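Local coordinates for uncharacterized protein (Arthrobacter sp., PDB 3KOP), which is of unknown function, belongs to the DUF3830 family and adopts a cyclophilin-like fold in a six-chain assembly, at residues A21-V33 with D168-S182. Residues are numbered along the deposited sequence; the frame is centred on the assembly and turned at random. Where two conformers were deposited one is given.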
# COMPACT_ATOMS: atom_id res chain seq x y z
N ALA F 21 -3.54 25.14 -27.16
CA ALA F 21 -3.99 23.80 -26.88
C ALA F 21 -3.84 22.94 -28.14
O ALA F 21 -4.27 23.33 -29.23
CB ALA F 21 -5.47 23.81 -26.40
N ARG F 22 -3.19 21.80 -28.00
CA ARG F 22 -3.27 20.78 -29.07
C ARG F 22 -3.91 19.51 -28.57
O ARG F 22 -3.87 19.22 -27.37
CB ARG F 22 -1.92 20.41 -29.62
CG ARG F 22 -0.76 20.84 -28.88
CD ARG F 22 0.52 20.29 -29.55
NE ARG F 22 1.50 19.93 -28.54
CZ ARG F 22 2.75 19.55 -28.80
NH1 ARG F 22 3.20 19.42 -30.04
NH2 ARG F 22 3.54 19.27 -27.79
N TYR F 23 -4.45 18.74 -29.51
CA TYR F 23 -5.28 17.60 -29.20
C TYR F 23 -4.85 16.38 -29.98
O TYR F 23 -4.26 16.48 -31.10
CB TYR F 23 -6.75 17.91 -29.54
CG TYR F 23 -7.30 19.05 -28.72
CD1 TYR F 23 -7.96 18.82 -27.52
CD2 TYR F 23 -7.13 20.38 -29.14
CE1 TYR F 23 -8.44 19.89 -26.74
CE2 TYR F 23 -7.62 21.44 -28.36
CZ TYR F 23 -8.27 21.18 -27.19
OH TYR F 23 -8.73 22.25 -26.48
N ILE F 24 -5.11 15.23 -29.39
CA ILE F 24 -4.89 13.94 -30.05
C ILE F 24 -6.22 13.18 -30.10
O ILE F 24 -7.08 13.34 -29.24
CB ILE F 24 -3.78 13.12 -29.33
CG1 ILE F 24 -4.17 12.82 -27.86
CG2 ILE F 24 -2.44 13.89 -29.41
CD1 ILE F 24 -3.28 11.83 -27.15
N ASN F 25 -6.38 12.41 -31.16
CA ASN F 25 -7.44 11.45 -31.28
C ASN F 25 -6.96 10.09 -30.82
O ASN F 25 -5.83 9.66 -31.12
CB ASN F 25 -7.93 11.39 -32.72
CG ASN F 25 -8.70 12.61 -33.12
OD1 ASN F 25 -9.44 13.17 -32.30
ND2 ASN F 25 -8.51 13.07 -34.36
N ILE F 26 -7.83 9.39 -30.12
CA ILE F 26 -7.55 8.07 -29.60
C ILE F 26 -8.69 7.18 -30.09
O ILE F 26 -9.84 7.41 -29.75
CB ILE F 26 -7.48 8.04 -28.08
CG1 ILE F 26 -6.48 9.07 -27.56
CG2 ILE F 26 -7.11 6.64 -27.60
CD1 ILE F 26 -6.52 9.29 -26.00
N THR F 27 -8.33 6.17 -30.88
CA THR F 27 -9.29 5.44 -31.70
C THR F 27 -9.11 3.95 -31.54
O THR F 27 -7.98 3.46 -31.53
CB THR F 27 -9.09 5.78 -33.22
OG1 THR F 27 -9.25 7.19 -33.44
CG2 THR F 27 -10.10 5.00 -34.09
N LEU F 28 -10.24 3.25 -31.43
CA LEU F 28 -10.30 1.81 -31.57
C LEU F 28 -10.77 1.52 -32.99
O LEU F 28 -11.89 1.87 -33.38
CB LEU F 28 -11.27 1.21 -30.54
CG LEU F 28 -10.79 1.27 -29.10
CD1 LEU F 28 -11.94 1.03 -28.10
CD2 LEU F 28 -9.65 0.27 -28.86
N GLU F 29 -9.92 0.87 -33.77
CA GLU F 29 -10.11 0.82 -35.22
C GLU F 29 -11.21 -0.13 -35.64
O GLU F 29 -11.91 0.14 -36.60
CB GLU F 29 -8.85 0.36 -35.92
CG GLU F 29 -7.61 1.16 -35.60
CD GLU F 29 -7.45 2.40 -36.43
OE1 GLU F 29 -8.45 2.94 -36.92
OE2 GLU F 29 -6.29 2.82 -36.59
N LYS F 30 -11.33 -1.26 -34.95
CA LYS F 30 -12.31 -2.28 -35.31
C LYS F 30 -13.67 -1.85 -34.82
O LYS F 30 -14.64 -1.85 -35.58
CB LYS F 30 -11.93 -3.63 -34.72
CG LYS F 30 -12.85 -4.77 -35.07
CD LYS F 30 -12.26 -6.08 -34.59
CE LYS F 30 -13.21 -7.26 -34.80
NZ LYS F 30 -13.96 -7.55 -33.54
N ARG F 31 -13.78 -1.48 -33.55
CA ARG F 31 -15.07 -0.95 -33.08
C ARG F 31 -15.41 0.43 -33.68
O ARG F 31 -16.56 0.86 -33.63
CB ARG F 31 -15.11 -0.94 -31.56
CG ARG F 31 -15.13 -2.34 -30.93
CD ARG F 31 -14.71 -2.31 -29.50
NE ARG F 31 -14.88 -3.62 -28.88
CZ ARG F 31 -14.08 -4.66 -29.06
NH1 ARG F 31 -12.97 -4.57 -29.80
NH2 ARG F 31 -14.36 -5.81 -28.46
N GLY F 32 -14.43 1.15 -34.22
CA GLY F 32 -14.68 2.45 -34.82
C GLY F 32 -15.11 3.52 -33.84
O GLY F 32 -15.97 4.34 -34.15
N VAL F 33 -14.48 3.54 -32.67
CA VAL F 33 -14.80 4.52 -31.65
C VAL F 33 -13.59 5.39 -31.42
O VAL F 33 -12.47 4.87 -31.25
CB VAL F 33 -15.22 3.83 -30.32
CG1 VAL F 33 -15.54 4.86 -29.23
CG2 VAL F 33 -16.40 2.91 -30.57
N ASP F 168 -16.73 -3.35 -23.58
CA ASP F 168 -16.93 -4.34 -24.59
C ASP F 168 -15.60 -5.06 -24.92
O ASP F 168 -15.62 -6.24 -25.27
CB ASP F 168 -17.53 -3.68 -25.84
CG ASP F 168 -17.88 -4.70 -26.90
OD1 ASP F 168 -18.87 -5.41 -26.70
OD2 ASP F 168 -17.16 -4.82 -27.90
N ILE F 169 -14.45 -4.39 -24.83
CA ILE F 169 -13.17 -5.10 -24.92
C ILE F 169 -13.03 -6.08 -23.75
O ILE F 169 -12.59 -7.23 -23.93
CB ILE F 169 -11.98 -4.14 -25.01
CG1 ILE F 169 -12.02 -3.40 -26.33
CG2 ILE F 169 -10.64 -4.89 -24.83
CD1 ILE F 169 -11.05 -2.21 -26.42
N TRP F 170 -13.42 -5.65 -22.56
CA TRP F 170 -13.33 -6.48 -21.37
C TRP F 170 -14.19 -7.76 -21.54
O TRP F 170 -13.70 -8.87 -21.33
CB TRP F 170 -13.73 -5.66 -20.13
CG TRP F 170 -13.86 -6.47 -18.89
CD1 TRP F 170 -12.93 -7.34 -18.37
CD2 TRP F 170 -14.96 -6.48 -17.98
NE1 TRP F 170 -13.43 -7.92 -17.21
CE2 TRP F 170 -14.66 -7.40 -16.95
CE3 TRP F 170 -16.20 -5.82 -17.95
CZ2 TRP F 170 -15.55 -7.67 -15.89
CZ3 TRP F 170 -17.07 -6.07 -16.88
CH2 TRP F 170 -16.74 -7.00 -15.88
N MSE F 171 -15.45 -7.61 -21.94
CA MSE F 171 -16.37 -8.75 -22.09
C MSE F 171 -16.25 -9.48 -23.42
O MSE F 171 -16.50 -10.69 -23.46
CB MSE F 171 -17.83 -8.29 -21.91
CG MSE F 171 -18.10 -7.70 -20.50
SE MSE F 171 -17.74 -9.01 -19.12
CE MSE F 171 -18.89 -10.43 -19.77
N GLY F 172 -15.92 -8.76 -24.49
CA GLY F 172 -15.94 -9.28 -25.86
C GLY F 172 -14.57 -9.55 -26.46
O GLY F 172 -14.47 -10.15 -27.53
N GLY F 173 -13.51 -9.12 -25.78
CA GLY F 173 -12.17 -9.42 -26.22
C GLY F 173 -11.51 -8.33 -27.02
O GLY F 173 -12.17 -7.37 -27.46
N ALA F 174 -10.20 -8.50 -27.23
CA ALA F 174 -9.36 -7.54 -27.96
C ALA F 174 -8.89 -8.03 -29.33
O ALA F 174 -8.09 -7.36 -29.97
CB ALA F 174 -8.14 -7.15 -27.09
N ARG F 175 -9.38 -9.19 -29.79
CA ARG F 175 -8.96 -9.78 -31.06
C ARG F 175 -9.17 -8.83 -32.22
O ARG F 175 -10.28 -8.34 -32.42
CB ARG F 175 -9.76 -11.04 -31.40
CG ARG F 175 -9.56 -12.19 -30.47
CD ARG F 175 -8.11 -12.60 -30.35
NE ARG F 175 -7.98 -13.68 -29.39
CZ ARG F 175 -6.83 -14.17 -28.95
NH1 ARG F 175 -5.68 -13.68 -29.39
NH2 ARG F 175 -6.83 -15.16 -28.06
N ASP F 176 -8.11 -8.61 -32.98
CA ASP F 176 -8.13 -7.78 -34.19
C ASP F 176 -8.45 -6.34 -33.88
O ASP F 176 -8.77 -5.58 -34.78
CB ASP F 176 -9.10 -8.36 -35.23
CG ASP F 176 -8.71 -9.75 -35.67
OD1 ASP F 176 -7.49 -10.00 -35.84
OD2 ASP F 176 -9.62 -10.62 -35.84
N GLU F 177 -8.34 -5.95 -32.61
CA GLU F 177 -8.65 -4.59 -32.23
C GLU F 177 -7.35 -3.89 -32.08
O GLU F 177 -6.40 -4.45 -31.52
CB GLU F 177 -9.48 -4.54 -30.94
CG GLU F 177 -9.92 -3.14 -30.52
CD GLU F 177 -10.69 -2.39 -31.61
OE1 GLU F 177 -10.04 -1.80 -32.51
OE2 GLU F 177 -11.95 -2.36 -31.53
N THR F 178 -7.31 -2.66 -32.58
CA THR F 178 -6.09 -1.84 -32.59
C THR F 178 -6.40 -0.51 -31.92
O THR F 178 -7.45 0.10 -32.17
CB THR F 178 -5.63 -1.59 -34.06
OG1 THR F 178 -5.40 -2.85 -34.70
CG2 THR F 178 -4.37 -0.77 -34.13
N LEU F 179 -5.47 -0.05 -31.08
CA LEU F 179 -5.58 1.25 -30.44
C LEU F 179 -4.60 2.24 -31.08
O LEU F 179 -3.36 2.05 -31.07
CB LEU F 179 -5.29 1.12 -28.94
CG LEU F 179 -5.32 2.39 -28.10
CD1 LEU F 179 -6.74 3.01 -28.02
CD2 LEU F 179 -4.74 2.12 -26.70
N THR F 180 -5.15 3.33 -31.61
CA THR F 180 -4.38 4.29 -32.40
C THR F 180 -4.39 5.69 -31.80
O THR F 180 -5.46 6.27 -31.54
CB THR F 180 -4.90 4.33 -33.85
OG1 THR F 180 -4.73 3.03 -34.43
CG2 THR F 180 -4.13 5.36 -34.68
N PHE F 181 -3.19 6.22 -31.55
CA PHE F 181 -3.03 7.61 -31.18
C PHE F 181 -2.58 8.43 -32.39
O PHE F 181 -1.60 8.10 -33.05
CB PHE F 181 -2.03 7.74 -30.03
CG PHE F 181 -2.44 6.97 -28.76
CD1 PHE F 181 -2.23 5.61 -28.66
CD2 PHE F 181 -2.96 7.65 -27.65
CE1 PHE F 181 -2.57 4.92 -27.50
CE2 PHE F 181 -3.28 6.97 -26.50
CZ PHE F 181 -3.09 5.60 -26.42
N SER F 182 -3.28 9.53 -32.65
CA SER F 182 -3.00 10.37 -33.83
C SER F 182 -3.21 11.84 -33.50
O SER F 182 -3.91 12.18 -32.54
CB SER F 182 -3.92 9.97 -35.00
OG SER F 182 -5.31 10.15 -34.69
O HOH W 1 -6.40 12.14 -35.99
O HOH W 2 -6.57 7.91 -33.53
O HOH W 3 -12.13 -7.25 -30.62
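The Glu-177 carboxylate takes hydrogen bonds from the backbone of Lys-30 and Arg-31 and from the Arg-31 guanidinium. It faces the turn after strand 23-28. Glu-177 OE1 accepts from Lys-30 N at 2.8 Å and also from Thr-178 N. Glu-177 OE2 takes Arg-31 N on the syn lone pair, at 2.9 Å, and Arg-31 NH1 on the anti side. Four N-H groups thus fix the rotation of the carboxylate. The chain of Glu-177 reaches them by leaving with CG anti to the backbone N (chi1 -176°) and bending at chi2.

Arg-31 continues the salt-bridge network to helix 159-172. Arg-31 NE meets the anti lone pair of Asp-168 OD2 at 2.8 Å. Its NH2 bonds Gly-173 O, just past the helix end. Ile-169 CG1 lies over one guanidinium face, 3.6 Å from Arg-31 CZ. A water joins Arg-31 NH1 to the carbonyls of Gly-173 and Arg-175. The other oxygen of Asp-168 pairs with Arg-175 of the second subunit.

Strands 23-28 and 178-182 are antiparallel neighbours in the antiparallel sheet of the cyclophilin-like fold. Asn-25/Ser-182 and Thr-27/Thr-180 are hydrogen-bonded pairs. Past Leu-28 a G1 beta bulge at Gly-32 and Val-33 leads into strand 33-39.

On the buried face, Ile-26 lies alongside Phe-181, with CG2 over the ring, and Ile-26 CG2 also packs 3.7 Å from Leu-179 CD1. Leu-28 and Ile-169 meet tip to tip.

On the other face, Thr-180 OG1 donates to Glu-29 OE2 at 2.7 Å, from above the carboxylate plane, and also bonds Ser-58. A water links Thr-27 OG1, Thr-180 O and Ser-182 OG; Thr-27 OG1 also bonds Thr-34.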